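PDB 7KIS: peptidoglycan D,D-transpeptidase MrdA from Pseudomonas aeruginosa, which probably cross-links the peptides of cell-wall peptidoglycan as a penicillin-binding D,D-transpeptidase (penicillin-binding protein 2). Local coordinates for residues 380-385 and 519-524. Numbering follows the deposited sequence.
Sequences AIYRSN and GARGTA. With C9D ((2S,5R)-1-formyl-N'-[(3R)-pyrrolidine-3-carbonyl]-5-[(sulfooxy)amino]piperidine-2-carbohydrazide), chain C.
The turn ending helix 377-382 meets the 519-522 type I turn at Tyr382 and Gly522, whose CA atoms lie 4.8 Å apart, and the carbonyl of Tyr382 receives a weak hydrogen bond from Thr523 N (3.3 Å, 130° at the hydrogen). Both segments belong to the penicillin-binding transpeptidase fold, and Ser384 closes the helix in a Schellman motif while opening the Ser-Asn-Asp sequence, a Ser-X-Asp variant standing where most penicillin-binding proteins have SXN. Gly522 adds a second contact to the same carbonyl: its CA-H points at Tyr382 O over 3.4 Å and at 157°, so one oxygen faces Gly522, the last residue of the turn, and Thr523 just after it.

Tyr382 makes its side-chain contact at the phenol end, where Arg521 NH2 forms a weak hydrogen bond to Tyr382 OH (2.7 Å) near the ring plane; ring and guanidinium are 23° from coplanar, an edge-to-edge meeting and not a cation-pi stack. Arg383 folds back across the turn through bends at its second and third torsions, bringing NH1 to 2.8 Å from Arg521 O, although the angle is too poor for a hydrogen bond. Arg383 NE makes a long, weak ion pair with Asp372, and the Arg383 carbonyl accepts a hydrogen bond from Trp367 NE1.

On the ligand side the contact becomes part of the inhibitor pocket. Ser384 OG is hydrogen-bonded to Lys330 and more weakly to Lys538, and it approaches C9D CAM at 3.5 Å. Thr523 is divided between two tasks: OG1 is hydrogen-bonded to Ser539 OG, whereas methyl CG2 packs 3.7 Å from Tyr382 O. Its CB, between these branches, lies 3.4 Å from sulfate oxygen OAE of C9D.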
loop_
_atom_site.group_PDB
_atom_site.type_symbol
_atom_site.label_atom_id
_atom_site.label_comp_id
_atom_site.label_asym_id
_atom_site.label_seq_id
_atom_site.Cartn_x
_atom_site.Cartn_y
_atom_site.Cartn_z
ATOM N N ALA A 380 23.108 -9.917 3.279
ATOM C CA ALA A 380 21.978 -10.496 2.559
ATOM C C ALA A 380 20.942 -9.451 2.177
ATOM O O ALA A 380 20.210 -9.646 1.203
ATOM C CB ALA A 380 21.322 -11.588 3.394
ATOM N N ILE A 381 20.828 -8.365 2.943
ATOM C CA ILE A 381 19.798 -7.373 2.651
ATOM C C ILE A 381 20.276 -6.375 1.601
ATOM O O ILE A 381 19.612 -6.171 0.579
ATOM C CB ILE A 381 19.341 -6.668 3.942
ATOM C CG1 ILE A 381 18.719 -7.684 4.905
ATOM C CG2 ILE A 381 18.341 -5.575 3.611
ATOM C CD1 ILE A 381 17.736 -7.090 5.894
ATOM N N TYR A 382 21.437 -5.743 1.818
ATOM C CA TYR A 382 21.868 -4.720 0.871
ATOM C C TYR A 382 22.403 -5.299 -0.433
ATOM O O TYR A 382 22.662 -4.537 -1.368
ATOM C CB TYR A 382 22.909 -3.778 1.501
ATOM C CG TYR A 382 24.211 -4.394 1.985
ATOM C CD1 TYR A 382 25.142 -4.918 1.091
ATOM C CD2 TYR A 382 24.533 -4.396 3.336
ATOM C CE1 TYR A 382 26.334 -5.461 1.536
ATOM C CE2 TYR A 382 25.723 -4.936 3.788
ATOM C CZ TYR A 382 26.620 -5.465 2.885
ATOM O OH TYR A 382 27.805 -6.003 3.336
ATOM N N ARG A 383 22.576 -6.617 -0.519
ATOM C CA ARG A 383 22.827 -7.281 -1.786
ATOM C C ARG A 383 21.650 -8.122 -2.255
ATOM O O ARG A 383 21.685 -8.633 -3.379
ATOM C CB ARG A 383 24.078 -8.167 -1.697
ATOM C CG ARG A 383 25.379 -7.386 -1.675
ATOM C CD ARG A 383 26.331 -7.850 -2.766
ATOM N NE ARG A 383 25.722 -7.796 -4.092
ATOM C CZ ARG A 383 25.660 -6.700 -4.842
ATOM N NH1 ARG A 383 26.168 -5.559 -4.400
ATOM N NH2 ARG A 383 25.089 -6.746 -6.038
ATOM N N SER A 384 20.607 -8.246 -1.442
ATOM C CA SER A 384 19.457 -9.110 -1.706
ATOM C C SER A 384 19.902 -10.472 -2.236
ATOM O O SER A 384 19.588 -10.877 -3.356
ATOM C CB SER A 384 18.489 -8.436 -2.676
ATOM O OG SER A 384 17.301 -9.200 -2.812
ATOM N N ASN A 385 20.624 -11.195 -1.387
ATOM C CA ASN A 385 21.072 -12.534 -1.735
ATOM C C ASN A 385 19.915 -13.514 -1.584
ATOM O O ASN A 385 19.192 -13.485 -0.584
ATOM C CB ASN A 385 22.249 -12.944 -0.850
ATOM C CG ASN A 385 22.920 -14.220 -1.325
ATOM O OD1 ASN A 385 22.514 -15.320 -0.951
ATOM N ND2 ASN A 385 23.947 -14.080 -2.159
ATOM N N GLY A 519 24.725 2.065 1.299
ATOM C CA GLY A 519 25.914 1.251 1.428
ATOM C C GLY A 519 26.788 1.299 0.190
ATOM O O GLY A 519 26.336 1.567 -0.924
ATOM N N ALA A 520 28.079 1.029 0.399
ATOM C CA ALA A 520 29.032 1.034 -0.704
ATOM C C ALA A 520 28.734 -0.050 -1.730
ATOM O O ALA A 520 29.194 0.050 -2.873
ATOM C CB ALA A 520 30.456 0.874 -0.171
ATOM N N ARG A 521 27.978 -1.082 -1.349
ATOM C CA ARG A 521 27.613 -2.170 -2.247
ATOM C C ARG A 521 26.108 -2.396 -2.263
ATOM O O ARG A 521 25.646 -3.510 -2.521
ATOM C CB ARG A 521 28.318 -3.461 -1.849
ATOM C CG ARG A 521 29.666 -3.684 -2.486
ATOM C CD ARG A 521 30.203 -4.973 -1.942
ATOM N NE ARG A 521 29.721 -5.156 -0.576
ATOM C CZ ARG A 521 30.351 -5.869 0.345
ATOM N NH1 ARG A 521 31.482 -6.470 0.033
ATOM N NH2 ARG A 521 29.850 -5.987 1.568
ATOM N N GLY A 522 25.330 -1.352 -2.000
ATOM C CA GLY A 522 23.892 -1.486 -2.040
ATOM C C GLY A 522 23.376 -1.531 -3.465
ATOM O O GLY A 522 23.977 -0.986 -4.389
ATOM N N THR A 523 22.242 -2.210 -3.641
ATOM C CA THR A 523 21.643 -2.291 -4.968
ATOM C C THR A 523 21.205 -0.918 -5.458
ATOM O O THR A 523 21.280 -0.632 -6.659
ATOM C CB THR A 523 20.459 -3.257 -4.956
ATOM O OG1 THR A 523 19.490 -2.815 -3.997
ATOM C CG2 THR A 523 20.922 -4.660 -4.594
ATOM N N ALA A 524 20.752 -0.059 -4.549
ATOM C CA ALA A 524 20.295 1.288 -4.869
ATOM C C ALA A 524 21.250 2.339 -4.310
ATOM O O ALA A 524 20.828 3.384 -3.813
ATOM C CB ALA A 524 18.879 1.517 -4.347
HETATM O OAF C9D C . 16.483 -3.733 -7.609
HETATM S SAY C9D C . 17.136 -5.089 -7.823
HETATM O OAD C9D C . 17.247 -5.401 -9.300
HETATM O OAE C9D C . 18.497 -4.871 -7.200
HETATM O OAR C9D C . 16.282 -6.315 -7.019
HETATM N NAQ C9D C . 17.236 -7.260 -6.507
HETATM C CAU C9D C . 17.107 -8.587 -7.236
HETATM C CAJ C9D C . 16.227 -8.410 -8.416
HETATM C CB C9D C . 15.891 -9.684 -9.083
HETATM C CAM C9D C . 16.607 -9.657 -6.263
HETATM N N C9D C . 15.321 -10.325 -6.696
HETATM C CAG C9D C . 14.129 -10.162 -5.862
HETATM O OAA C9D C . 13.055 -10.097 -6.373
HETATM C CA C9D C . 15.125 -10.631 -8.164
HETATM C C C9D C . 15.581 -12.048 -8.470
HETATM O O C9D C . 15.558 -12.430 -9.588
HETATM N NAP C9D C . 16.059 -12.955 -7.399
HETATM N NAO C9D C . 16.468 -14.259 -7.789
HETATM C CAS C9D C . 15.495 -15.185 -8.369
HETATM O OAB C9D C . 14.360 -14.862 -8.506
HETATM C CAV C9D C . 15.967 -16.621 -8.821
HETATM C CAI C9D C . 17.321 -16.457 -9.598
HETATM C CAH C9D C . 16.957 -16.676 -11.126
HETATM N NAN C9D C . 15.870 -17.473 -11.100
HETATM C CAL C9D C . 15.066 -17.121 -9.712
#